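PDB 3I2W: syndapin from Drosophila melanogaster, which probably binds membrane phospholipids through its dimeric F-BAR domain and takes part in endocytosis and the internalisation of plasma membrane proteins. Local coordinates for residues Lys22-Leu27 with Lys99-Glu104; Glu33-Glu38 with Asn89-Val94; Lys39-Ser44 with Glu77-Val82; Ser153-Glu158 with Lys181-Val186. All coordinates share one frame; numbering follows the deposited sequence.

From the N terminus, helix 11-58 runs out and helix 63-105 returns beside it. Interaction 3 closes the innermost of three loops on this pair. Interaction 2 closes a larger loop around it, its centre about 13 Å from that of interaction 3. Interaction 1 closes the outermost loop. The three contacts are nested and none crosses another. They tie helix 11-58 to helix 63-105 along the part of the F-BAR domain that meets the second subunit. Interaction 4 opens later in the chain and closes a separate loop, joining helices 114-159 and 169-240. Its centre lies about 90 Å from that of interaction 3, far out on the arm of the domain.

Interaction 1: Lys22-Leu27 with Lys99-Glu104; sequences KLCNDL and KTWQKE
C24 and Q102 hold the nearest CA atoms, 6.5 Å apart, where helix segments K22-L27 and K99-E104 run almost antiparallel, at 164°, with their axes 10.1 Å apart. Q102 does most of the bridging. Its CG stands anti to the backbone N (chi1 172°) with the chain extended beyond CG, which carries the amide across to the first helix. There the NE2 of Q102 gives a nearly straight hydrogen bond to OD1 of N25, 3.1 Å long. OD1 lies close to the plane of the Q102 amide. The donor instead sits above the carbonyl plane of N25 and is not on a lone pair. The two side chains meet at about a right angle. OE1 of Q102 accepts a hydrogen bond from Q28, so both ends of the amide are used. This is a packed pair of long antiparallel helices in the F-BAR domain, its centre about 10 Å from the centre of the chain. C24 points at the second helix beside the amide. Its CB lies 3.3 Å from NE2 of Q102. Its SG comes obliquely to the ring of W101, 4.0 Å from CE3, in a sulfur-aromatic contact. The W101 ring also stacks with F228 of helix 169-240, which brings a third helix to this pair. Nearby, L23 and L27 pack on E61 and W69 of the second subunit.

Interaction 2: Glu33-Glu38 with Asn89-Val94; sequences ERADIE and NLCNDV
OE2 of E38 is gripped by two groups beside the place where L90 packs on R34 and A35. NE of R34 holds it at 2.7 Å in a salt bridge within the helix, and the hydroxyl of Y41 of the second subunit is hydrogen-bonded to it as well. The carboxylate meets the guanidinium at its edge, close to its plane, while NE approaches OE2 from above the carboxylate plane. Such partners would probably favour the charged form of E38. CG of R34 is anti to the backbone N (chi1 176°) and the chain bends at chi2. This leaves the CG methylene against L90 while the charged end turns to E38. Its NH2 makes a salt bridge with E75 of the second subunit, and W48 of that subunit makes a cation-pi contact with the arginine. The apolar part is small. CD1 of L90 lies against the backbone and methyl of A35, 3.8 Å from its N and 4.1 Å from its CB, and 4.0 Å from CG of R34. SG of C91 comes to the same alanine methyl, 3.9 Å from CB of A35. The segment axes come within 9.6 Å, at 143°. Apolar contacts inside one subunit with charged side chains crossing to the other are in keeping with the intertwined helical bundle of an F-BAR dimer.

Interaction 3: Lys39-Ser44 with Glu77-Val82; sequences KGYAKS and ERISDV
A42 and S80 lie beside each other where the helices come together, CB against CB. CB of A42 lies 3.7 Å from CB of S80 and 3.5 Å from O of S80. Both residues are small, and their CA atoms are only 4.1 Å apart. The hydroxyl of S80 makes no contact with segment K39-S44. With chi1 at 79°, OG turns back along its own helix and gives a hydrogen bond to O of E77, 2.6 Å away. That carbonyl also accepts the backbone N-H of D81, and OG of S80 is bonded to NE of R46, so the hydroxyl has two partners. Beside this pair, the ring of Y41 swings out toward the second helix, its CG anti to the backbone N (chi1 169°). I79 points at the first helix and meets the ring obliquely, with CG2 of I79 4.2 Å from CE2 of Y41. The ring also stacks on Y41 of the second subunit and meets H83 edge-to-face. The contact thus joins helices 11-58 and 63-105 at the dimer interface, where I79 also packs on Y252 of helix 247-260 and on L242 of the second subunit.

Interaction 4: Ser153-Glu158 with Lys181-Val186; sequences SATNQE and KTKDQV
T155 and K183 meet at about a right angle, the methyl of one against the ammonium end of the other. NZ of K183 lies 3.6 Å from CG2 of T155, a van der Waals contact. The lysine leaves its backbone with CG between N and the carbonyl carbon (chi1 54°) and bends again at chi3, which brings its end nearer to the other helix. T155 has its OG1 in the same kind of position (chi1 39°). The hydroxyl therefore reaches back to the carbonyl O of E151, and CG2 is left to face the lysine. T182 behaves likewise. Its OG1 (chi1 60°) is hydrogen-bonded to O of V179 in its own helix, and also touches CB of A154 at 4.0 Å. Helices 114-159 and 169-240 pair here as a helical hairpin, part of the elongated arm of the F-BAR domain. No other chain of the assembly touches these two segments. The two segments bury 110 Å² between them, and their nearest CA atoms, those of A154 and T182, are 7.7 Å apart. Within the first segment, Q157 folds back so that its NE2 bonds O of S153 at 3.1 Å, from above the carbonyl plane.

Interaction 1: Lys22-Leu27 with Lys99-Glu104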
loop_
_atom_site.group_PDB
_atom_site.type_symbol
_atom_site.label_atom_id
_atom_site.label_comp_id
_atom_site.label_asym_id
_atom_site.label_seq_id
_atom_site.Cartn_x
_atom_site.Cartn_y
_atom_site.Cartn_z
ATOM N N LYS B 22 16.007 19.797 6.391
ATOM C CA LYS B 22 14.915 18.987 6.992
ATOM C C LYS B 22 13.902 18.431 6.004
ATOM O O LYS B 22 13.529 17.247 6.065
ATOM C CB LYS B 22 14.137 19.837 7.969
ATOM C CG LYS B 22 14.598 19.677 9.359
ATOM C CD LYS B 22 14.550 20.988 10.159
ATOM C CE LYS B 22 13.278 21.166 10.934
ATOM N NZ LYS B 22 13.733 21.965 12.048
ATOM N N LEU B 23 13.421 19.302 5.112
ATOM C CA LEU B 23 12.554 18.828 4.039
ATOM C C LEU B 23 13.236 17.806 3.122
ATOM O O LEU B 23 12.617 16.883 2.678
ATOM C CB LEU B 23 11.947 19.967 3.242
ATOM C CG LEU B 23 11.103 21.002 3.999
ATOM C CD1 LEU B 23 10.871 22.161 3.063
ATOM C CD2 LEU B 23 9.770 20.507 4.536
ATOM N N CYS B 24 14.516 17.899 2.859
ATOM C CA CYS B 24 15.109 16.728 2.230
ATOM C C CYS B 24 14.940 15.479 3.053
ATOM O O CYS B 24 14.509 14.491 2.536
ATOM C CB CYS B 24 16.586 16.910 1.915
ATOM S SG CYS B 24 16.847 18.214 0.707
ATOM N N ASN B 25 15.286 15.480 4.322
ATOM C CA ASN B 25 15.001 14.310 5.122
ATOM C C ASN B 25 13.542 13.820 5.088
ATOM O O ASN B 25 13.286 12.646 4.986
ATOM C CB ASN B 25 15.381 14.557 6.553
ATOM C CG ASN B 25 16.847 14.515 6.759
ATOM O OD1 ASN B 25 17.589 13.907 5.998
ATOM N ND2 ASN B 25 17.294 15.186 7.791
ATOM N N ASP B 26 12.602 14.741 5.164
ATOM C CA ASP B 26 11.198 14.390 5.239
ATOM C C ASP B 26 10.776 13.706 3.957
ATOM O O ASP B 26 10.084 12.680 3.996
ATOM C CB ASP B 26 10.320 15.639 5.436
ATOM C CG ASP B 26 10.345 16.208 6.874
ATOM O OD1 ASP B 26 10.974 15.659 7.797
ATOM O OD2 ASP B 26 9.748 17.293 7.080
ATOM N N LEU B 27 11.164 14.280 2.823
ATOM C CA LEU B 27 10.768 13.719 1.559
ATOM C C LEU B 27 11.371 12.312 1.366
ATOM O O LEU B 27 10.707 11.389 0.860
ATOM C CB LEU B 27 11.210 14.645 0.479
ATOM C CG LEU B 27 10.731 14.365 -0.924
ATOM C CD1 LEU B 27 9.228 14.337 -1.116
ATOM C CD2 LEU B 27 11.324 15.500 -1.716
ATOM N N LYS B 99 19.046 12.055 -1.810
ATOM C CA LYS B 99 20.163 11.846 -0.940
ATOM C C LYS B 99 21.425 12.651 -1.434
ATOM O O LYS B 99 22.202 13.190 -0.647
ATOM C CB LYS B 99 20.415 10.353 -0.780
ATOM C CG LYS B 99 21.677 10.109 0.036
ATOM C CD LYS B 99 21.615 8.941 0.910
ATOM C CE LYS B 99 22.906 8.154 0.771
ATOM N NZ LYS B 99 23.089 7.106 1.875
ATOM N N THR B 100 21.565 12.732 -2.759
ATOM C CA THR B 100 22.722 13.282 -3.402
ATOM C C THR B 100 22.701 14.782 -3.322
ATOM O O THR B 100 23.719 15.409 -2.920
ATOM C CB THR B 100 22.869 12.801 -4.856
ATOM O OG1 THR B 100 23.733 11.658 -4.896
ATOM C CG2 THR B 100 23.551 13.844 -5.700
ATOM N N TRP B 101 21.593 15.373 -3.721
ATOM C CA TRP B 101 21.458 16.796 -3.713
ATOM C C TRP B 101 21.694 17.320 -2.304
ATOM O O TRP B 101 22.402 18.292 -2.096
ATOM C CB TRP B 101 20.056 17.070 -4.161
ATOM C CG TRP B 101 19.754 18.430 -4.558
ATOM C CD1 TRP B 101 19.726 18.908 -5.827
ATOM C CD2 TRP B 101 19.277 19.485 -3.722
ATOM N NE1 TRP B 101 19.305 20.216 -5.843
ATOM C CE2 TRP B 101 19.023 20.603 -4.564
ATOM C CE3 TRP B 101 19.044 19.608 -2.343
ATOM C CZ2 TRP B 101 18.589 21.838 -4.074
ATOM C CZ3 TRP B 101 18.584 20.854 -1.850
ATOM C CH2 TRP B 101 18.382 21.950 -2.722
ATOM N N GLN B 102 21.113 16.640 -1.328
ATOM C CA GLN B 102 21.203 17.064 0.033
ATOM C C GLN B 102 22.663 17.029 0.518
ATOM O O GLN B 102 23.062 17.897 1.239
ATOM C CB GLN B 102 20.284 16.189 0.907
ATOM C CG GLN B 102 20.439 16.417 2.424
ATOM C CD GLN B 102 19.614 15.478 3.276
ATOM O OE1 GLN B 102 19.720 14.278 3.157
ATOM N NE2 GLN B 102 18.790 16.030 4.150
ATOM N N LYS B 103 23.425 16.003 0.167
ATOM C CA LYS B 103 24.824 15.946 0.443
ATOM C C LYS B 103 25.538 17.128 -0.202
ATOM O O LYS B 103 26.463 17.662 0.363
ATOM C CB LYS B 103 25.377 14.671 -0.163
ATOM C CG LYS B 103 26.885 14.459 0.046
ATOM C CD LYS B 103 27.490 13.251 -0.758
ATOM C CE LYS B 103 29.078 13.237 -0.611
ATOM N NZ LYS B 103 29.720 11.827 -0.628
ATOM N N GLU B 104 25.092 17.552 -1.383
ATOM C CA GLU B 104 25.883 18.481 -2.173
ATOM C C GLU B 104 25.667 19.899 -1.799
ATOM O O GLU B 104 26.538 20.717 -2.033
ATOM C CB GLU B 104 25.677 18.307 -3.668
ATOM C CG GLU B 104 26.747 17.368 -4.197
ATOM C CD GLU B 104 26.400 16.718 -5.536
ATOM O OE1 GLU B 104 25.457 17.156 -6.267
ATOM O OE2 GLU B 104 27.110 15.741 -5.858
#

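Interaction 2: Glu33-Glu38 with Asn89-Val94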
loop_
_atom_site.group_PDB
_atom_site.type_symbol
_atom_site.label_atom_id
_atom_site.label_comp_id
_atom_site.label_asym_id
_atom_site.label_seq_id
_atom_site.Cartn_x
_atom_site.Cartn_y
_atom_site.Cartn_z
ATOM N N GLU B 33 8.864 5.340 2.980
ATOM C CA GLU B 33 7.715 4.800 3.620
ATOM C C GLU B 33 6.727 4.228 2.647
ATOM O O GLU B 33 6.270 3.130 2.871
ATOM C CB GLU B 33 7.119 5.773 4.605
ATOM C CG GLU B 33 7.677 5.446 5.993
ATOM C CD GLU B 33 7.400 6.448 7.128
ATOM O OE1 GLU B 33 6.299 7.003 7.232
ATOM O OE2 GLU B 33 8.313 6.640 7.969
ATOM N N ARG B 34 6.415 4.920 1.559
ATOM C CA ARG B 34 5.522 4.407 0.549
ATOM C C ARG B 34 6.106 3.136 -0.038
ATOM O O ARG B 34 5.411 2.166 -0.294
ATOM C CB ARG B 34 5.396 5.456 -0.543
ATOM C CG ARG B 34 4.564 5.096 -1.787
ATOM C CD ARG B 34 3.216 4.522 -1.433
ATOM N NE ARG B 34 2.423 4.299 -2.608
ATOM C CZ ARG B 34 1.644 5.204 -3.176
ATOM N NH1 ARG B 34 1.537 6.407 -2.665
ATOM N NH2 ARG B 34 0.959 4.890 -4.258
ATOM N N ALA B 35 7.404 3.162 -0.287
ATOM C CA ALA B 35 8.146 1.985 -0.746
ATOM C C ALA B 35 7.941 0.784 0.117
ATOM O O ALA B 35 7.999 -0.313 -0.357
ATOM C CB ALA B 35 9.612 2.307 -0.788
ATOM N N ASP B 36 7.769 0.966 1.410
ATOM C CA ASP B 36 7.668 -0.192 2.273
ATOM C C ASP B 36 6.268 -0.737 2.096
ATOM O O ASP B 36 6.055 -1.932 2.056
ATOM C CB ASP B 36 7.858 0.165 3.727
ATOM C CG ASP B 36 9.218 0.695 4.035
ATOM O OD1 ASP B 36 10.158 0.439 3.269
ATOM O OD2 ASP B 36 9.356 1.376 5.095
ATOM N N ILE B 37 5.307 0.157 2.003
ATOM C CA ILE B 37 3.978 -0.252 1.704
ATOM C C ILE B 37 3.909 -1.066 0.403
ATOM O O ILE B 37 3.190 -2.071 0.349
ATOM C CB ILE B 37 3.021 0.923 1.737
ATOM C CG1 ILE B 37 2.711 1.209 3.186
ATOM C CG2 ILE B 37 1.740 0.618 1.003
ATOM C CD1 ILE B 37 2.321 2.626 3.455
ATOM N N GLU B 38 4.668 -0.694 -0.614
ATOM C CA GLU B 38 4.562 -1.440 -1.855
ATOM C C GLU B 38 5.279 -2.766 -1.698
ATOM O O GLU B 38 4.740 -3.780 -2.109
ATOM C CB GLU B 38 5.021 -0.647 -3.069
ATOM C CG GLU B 38 4.516 0.797 -3.088
ATOM C CD GLU B 38 3.135 0.910 -3.657
ATOM O OE1 GLU B 38 2.914 0.301 -4.685
ATOM O OE2 GLU B 38 2.259 1.603 -3.107
ATOM N N ASN B 89 12.243 1.326 -7.934
ATOM C CA ASN B 89 12.332 2.673 -8.496
ATOM C C ASN B 89 12.317 3.820 -7.514
ATOM O O ASN B 89 13.073 4.748 -7.708
ATOM C CB ASN B 89 11.301 2.933 -9.579
ATOM C CG ASN B 89 11.600 2.170 -10.813
ATOM O OD1 ASN B 89 12.728 1.688 -11.006
ATOM N ND2 ASN B 89 10.601 1.985 -11.635
ATOM N N LEU B 90 11.462 3.772 -6.479
ATOM C CA LEU B 90 11.369 4.864 -5.529
ATOM C C LEU B 90 12.683 4.915 -4.810
ATOM O O LEU B 90 13.240 5.972 -4.634
ATOM C CB LEU B 90 10.255 4.671 -4.526
ATOM C CG LEU B 90 8.817 4.695 -5.013
ATOM C CD1 LEU B 90 7.936 4.337 -3.872
ATOM C CD2 LEU B 90 8.372 5.993 -5.599
ATOM N N CYS B 91 13.223 3.781 -4.416
ATOM C CA CYS B 91 14.474 3.860 -3.701
ATOM C C CYS B 91 15.715 4.111 -4.465
ATOM O O CYS B 91 16.646 4.577 -3.869
ATOM C CB CYS B 91 14.722 2.678 -2.794
ATOM S SG CYS B 91 13.385 2.570 -1.702
ATOM N N ASN B 92 15.820 3.783 -5.729
ATOM C CA ASN B 92 17.135 3.970 -6.331
ATOM C C ASN B 92 17.103 4.930 -7.455
ATOM O O ASN B 92 18.140 5.397 -7.812
ATOM C CB ASN B 92 17.790 2.688 -6.848
ATOM C CG ASN B 92 17.525 1.463 -5.970
ATOM O OD1 ASN B 92 17.674 1.522 -4.770
ATOM N ND2 ASN B 92 17.133 0.349 -6.592
ATOM N N ASP B 93 15.954 5.184 -8.073
ATOM C CA ASP B 93 15.861 6.351 -8.942
ATOM C C ASP B 93 15.641 7.610 -8.055
ATOM O O ASP B 93 16.372 8.600 -8.170
ATOM C CB ASP B 93 14.771 6.233 -10.031
ATOM C CG ASP B 93 15.081 5.146 -11.142
ATOM O OD1 ASP B 93 16.255 4.684 -11.302
ATOM O OD2 ASP B 93 14.108 4.769 -11.881
ATOM N N VAL B 94 14.665 7.580 -7.161
ATOM C CA VAL B 94 14.242 8.817 -6.575
ATOM C C VAL B 94 14.969 9.122 -5.275
ATOM O O VAL B 94 15.617 10.148 -5.154
ATOM C CB VAL B 94 12.737 8.845 -6.412
ATOM C CG1 VAL B 94 12.290 10.198 -5.919
ATOM C CG2 VAL B 94 12.086 8.558 -7.747
#

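Interaction 3: Lys39-Ser44 with Glu77-Val82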
loop_
_atom_site.group_PDB
_atom_site.type_symbol
_atom_site.label_atom_id
_atom_site.label_comp_id
_atom_site.label_asym_id
_atom_site.label_seq_id
_atom_site.Cartn_x
_atom_site.Cartn_y
_atom_site.Cartn_z
ATOM N N LYS B 39 6.455 -2.763 -1.070
ATOM C CA LYS B 39 7.168 -4.007 -0.696
ATOM C C LYS B 39 6.218 -4.892 0.044
ATOM O O LYS B 39 6.142 -6.041 -0.249
ATOM C CB LYS B 39 8.341 -3.703 0.249
ATOM C CG LYS B 39 9.466 -4.717 0.293
ATOM C CD LYS B 39 10.398 -4.556 1.550
ATOM C CE LYS B 39 11.614 -5.544 1.485
ATOM N NZ LYS B 39 12.333 -5.530 0.104
ATOM N N GLY B 40 5.455 -4.346 0.984
ATOM C CA GLY B 40 4.629 -5.137 1.872
ATOM C C GLY B 40 3.470 -5.805 1.154
ATOM O O GLY B 40 3.037 -6.866 1.563
ATOM N N TYR B 41 2.945 -5.176 0.107
ATOM C CA TYR B 41 1.787 -5.669 -0.558
ATOM C C TYR B 41 2.300 -6.851 -1.349
ATOM O O TYR B 41 1.744 -7.934 -1.290
ATOM C CB TYR B 41 1.203 -4.566 -1.465
ATOM C CG TYR B 41 0.092 -4.923 -2.491
ATOM C CD1 TYR B 41 -0.981 -5.758 -2.173
ATOM C CD2 TYR B 41 0.108 -4.374 -3.754
ATOM C CE1 TYR B 41 -1.981 -6.071 -3.113
ATOM C CE2 TYR B 41 -0.900 -4.661 -4.708
ATOM C CZ TYR B 41 -1.926 -5.522 -4.378
ATOM O OH TYR B 41 -2.928 -5.757 -5.297
ATOM N N ALA B 42 3.383 -6.628 -2.080
ATOM C CA ALA B 42 3.989 -7.635 -2.948
ATOM C C ALA B 42 4.415 -8.827 -2.108
ATOM O O ALA B 42 4.210 -9.969 -2.433
ATOM C CB ALA B 42 5.186 -7.038 -3.662
ATOM N N LYS B 43 5.022 -8.530 -0.987
ATOM C CA LYS B 43 5.417 -9.578 -0.130
ATOM C C LYS B 43 4.126 -10.391 0.291
ATOM O O LYS B 43 4.158 -11.606 0.294
ATOM C CB LYS B 43 6.246 -8.948 0.990
ATOM C CG LYS B 43 6.717 -9.853 2.086
ATOM C CD LYS B 43 8.173 -10.303 1.857
ATOM C CE LYS B 43 8.521 -11.563 2.735
ATOM N NZ LYS B 43 8.200 -12.893 2.001
ATOM N N SER B 44 3.004 -9.748 0.592
ATOM C CA SER B 44 1.806 -10.482 1.016
ATOM C C SER B 44 1.257 -11.350 -0.072
ATOM O O SER B 44 0.823 -12.483 0.166
ATOM C CB SER B 44 0.673 -9.569 1.433
ATOM O OG SER B 44 0.940 -9.028 2.695
ATOM N N GLU B 77 1.533 -12.904 -9.013
ATOM C CA GLU B 77 2.968 -12.913 -8.956
ATOM C C GLU B 77 3.521 -11.780 -9.802
ATOM O O GLU B 77 4.426 -11.049 -9.407
ATOM C CB GLU B 77 3.544 -14.305 -9.257
ATOM C CG GLU B 77 3.787 -15.011 -7.910
ATOM C CD GLU B 77 4.292 -16.465 -7.949
ATOM O OE1 GLU B 77 4.423 -17.040 -6.813
ATOM O OE2 GLU B 77 4.552 -17.044 -9.057
ATOM N N ARG B 78 2.901 -11.617 -10.949
ATOM C CA ARG B 78 3.227 -10.599 -11.869
ATOM C C ARG B 78 2.872 -9.249 -11.246
ATOM O O ARG B 78 3.541 -8.254 -11.496
ATOM C CB ARG B 78 2.423 -10.811 -13.152
ATOM C CG ARG B 78 2.741 -12.058 -13.996
ATOM C CD ARG B 78 3.820 -11.835 -15.083
ATOM N NE ARG B 78 4.032 -13.085 -15.834
ATOM C CZ ARG B 78 4.465 -14.247 -15.312
ATOM N NH1 ARG B 78 4.763 -14.351 -14.011
ATOM N NH2 ARG B 78 4.601 -15.300 -16.105
ATOM N N ILE B 79 1.834 -9.211 -10.414
ATOM C CA ILE B 79 1.439 -7.952 -9.834
ATOM C C ILE B 79 2.497 -7.557 -8.818
ATOM O O ILE B 79 2.924 -6.364 -8.764
ATOM C CB ILE B 79 0.065 -7.982 -9.174
ATOM C CG1 ILE B 79 -1.028 -7.939 -10.224
ATOM C CG2 ILE B 79 -0.089 -6.753 -8.295
ATOM C CD1 ILE B 79 -1.001 -6.668 -10.960
ATOM N N SER B 80 2.926 -8.549 -8.037
ATOM C CA SER B 80 3.892 -8.318 -7.026
ATOM C C SER B 80 5.182 -7.794 -7.650
ATOM O O SER B 80 5.849 -6.957 -7.077
ATOM C CB SER B 80 4.173 -9.589 -6.215
ATOM O OG SER B 80 5.043 -10.447 -6.926
ATOM N N ASP B 81 5.556 -8.271 -8.816
ATOM C CA ASP B 81 6.740 -7.726 -9.411
ATOM C C ASP B 81 6.575 -6.243 -9.744
ATOM O O ASP B 81 7.450 -5.378 -9.423
ATOM C CB ASP B 81 7.042 -8.441 -10.682
ATOM C CG ASP B 81 7.430 -9.870 -10.464
ATOM O OD1 ASP B 81 7.824 -10.239 -9.312
ATOM O OD2 ASP B 81 7.311 -10.625 -11.474
ATOM N N VAL B 82 5.490 -5.929 -10.422
ATOM C CA VAL B 82 5.187 -4.539 -10.601
ATOM C C VAL B 82 5.422 -3.796 -9.281
ATOM O O VAL B 82 6.128 -2.788 -9.243
ATOM C CB VAL B 82 3.752 -4.359 -11.078
ATOM C CG1 VAL B 82 3.246 -2.952 -10.808
ATOM C CG2 VAL B 82 3.666 -4.762 -12.524
#

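Interaction 4: Ser153-Glu158 with Lys181-Val186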
loop_
_atom_site.group_PDB
_atom_site.type_symbol
_atom_site.label_atom_id
_atom_site.label_comp_id
_atom_site.label_asym_id
_atom_site.label_seq_id
_atom_site.Cartn_x
_atom_site.Cartn_y
_atom_site.Cartn_z
ATOM N N SER B 153 10.915 67.878 37.247
ATOM C CA SER B 153 10.865 67.613 38.672
ATOM C C SER B 153 11.868 68.512 39.373
ATOM O O SER B 153 11.942 68.536 40.605
ATOM C CB SER B 153 11.237 66.165 38.939
ATOM O OG SER B 153 12.616 65.996 38.712
ATOM N N ALA B 154 12.656 69.229 38.582
ATOM C CA ALA B 154 13.640 70.135 39.114
ATOM C C ALA B 154 12.990 71.489 39.189
ATOM O O ALA B 154 13.239 72.252 40.125
ATOM C CB ALA B 154 14.880 70.175 38.227
ATOM N N THR B 155 12.152 71.786 38.198
ATOM C CA THR B 155 11.408 73.037 38.175
ATOM C C THR B 155 10.306 72.957 39.203
ATOM O O THR B 155 9.740 73.960 39.570
ATOM C CB THR B 155 10.826 73.376 36.783
ATOM O OG1 THR B 155 10.348 72.184 36.171
ATOM C CG2 THR B 155 11.876 73.986 35.866
ATOM N N ASN B 156 10.021 71.751 39.671
ATOM C CA ASN B 156 9.146 71.544 40.805
ATOM C C ASN B 156 9.732 71.914 42.148
ATOM O O ASN B 156 9.060 72.559 42.967
ATOM C CB ASN B 156 8.725 70.093 40.867
ATOM C CG ASN B 156 7.357 69.888 40.309
ATOM O OD1 ASN B 156 6.614 70.858 40.099
ATOM N ND2 ASN B 156 6.994 68.629 40.055
ATOM N N GLN B 157 10.964 71.477 42.392
ATOM C CA GLN B 157 11.572 71.709 43.679
ATOM C C GLN B 157 11.899 73.163 43.865
ATOM O O GLN B 157 11.803 73.665 44.968
ATOM C CB GLN B 157 12.816 70.897 43.881
ATOM C CG GLN B 157 12.698 69.472 43.503
ATOM C CD GLN B 157 14.067 68.843 43.509
ATOM O OE1 GLN B 157 14.844 69.079 44.437
ATOM N NE2 GLN B 157 14.395 68.073 42.464
ATOM N N GLU B 158 12.277 73.848 42.799
ATOM C CA GLU B 158 12.432 75.276 42.885
ATOM C C GLU B 158 11.129 75.970 43.313
ATOM O O GLU B 158 11.182 76.914 44.085
ATOM C CB GLU B 158 12.944 75.855 41.580
ATOM C CG GLU B 158 13.567 77.223 41.773
ATOM C CD GLU B 158 13.883 77.922 40.475
ATOM O OE1 GLU B 158 12.951 78.105 39.658
ATOM O OE2 GLU B 158 15.066 78.310 40.281
ATOM N N LYS B 181 20.521 74.098 34.542
ATOM C CA LYS B 181 21.516 73.116 34.102
ATOM C C LYS B 181 20.778 71.942 33.496
ATOM O O LYS B 181 21.291 71.237 32.634
ATOM C CB LYS B 181 22.342 72.587 35.293
ATOM C CG LYS B 181 23.891 72.367 35.079
ATOM C CD LYS B 181 24.351 71.685 33.724
ATOM C CE LYS B 181 24.257 70.129 33.712
ATOM N NZ LYS B 181 25.184 69.432 34.682
ATOM N N THR B 182 19.576 71.705 33.981
ATOM C CA THR B 182 18.833 70.606 33.478
ATOM C C THR B 182 18.085 71.049 32.245
ATOM O O THR B 182 17.689 70.215 31.452
ATOM C CB THR B 182 17.868 70.021 34.498
ATOM O OG1 THR B 182 16.945 71.029 34.899
ATOM C CG2 THR B 182 18.607 69.412 35.711
ATOM N N LYS B 183 17.866 72.337 32.046
ATOM C CA LYS B 183 17.284 72.702 30.777
ATOM C C LYS B 183 18.318 72.959 29.692
ATOM O O LYS B 183 17.980 73.008 28.523
ATOM C CB LYS B 183 16.248 73.796 30.899
ATOM C CG LYS B 183 16.677 75.040 31.597
ATOM C CD LYS B 183 15.440 75.897 31.946
ATOM C CE LYS B 183 14.332 75.054 32.567
ATOM N NZ LYS B 183 13.241 75.897 33.125
ATOM N N ASP B 184 19.581 73.100 30.081
ATOM C CA ASP B 184 20.678 72.881 29.145
ATOM C C ASP B 184 20.586 71.449 28.657
ATOM O O ASP B 184 20.821 71.196 27.485
ATOM C CB ASP B 184 22.043 73.003 29.810
ATOM C CG ASP B 184 22.330 74.383 30.324
ATOM O OD1 ASP B 184 21.808 75.367 29.741
ATOM O OD2 ASP B 184 23.109 74.487 31.311
ATOM N N GLN B 185 20.283 70.525 29.579
ATOM C CA GLN B 185 20.196 69.100 29.292
ATOM C C GLN B 185 19.086 68.767 28.291
ATOM O O GLN B 185 19.360 68.173 27.272
ATOM C CB GLN B 185 20.065 68.277 30.585
ATOM C CG GLN B 185 21.373 67.971 31.262
ATOM C CD GLN B 185 22.461 67.673 30.258
ATOM O OE1 GLN B 185 23.021 68.587 29.645
ATOM N NE2 GLN B 185 22.762 66.387 30.068
ATOM N N VAL B 186 17.849 69.173 28.565
ATOM C CA VAL B 186 16.777 69.074 27.583
ATOM C C VAL B 186 17.173 69.519 26.162
ATOM O O VAL B 186 16.715 68.937 25.163
ATOM C CB VAL B 186 15.544 69.840 28.037
ATOM C CG1 VAL B 186 14.542 70.050 26.870
ATOM C CG2 VAL B 186 14.898 69.088 29.161
#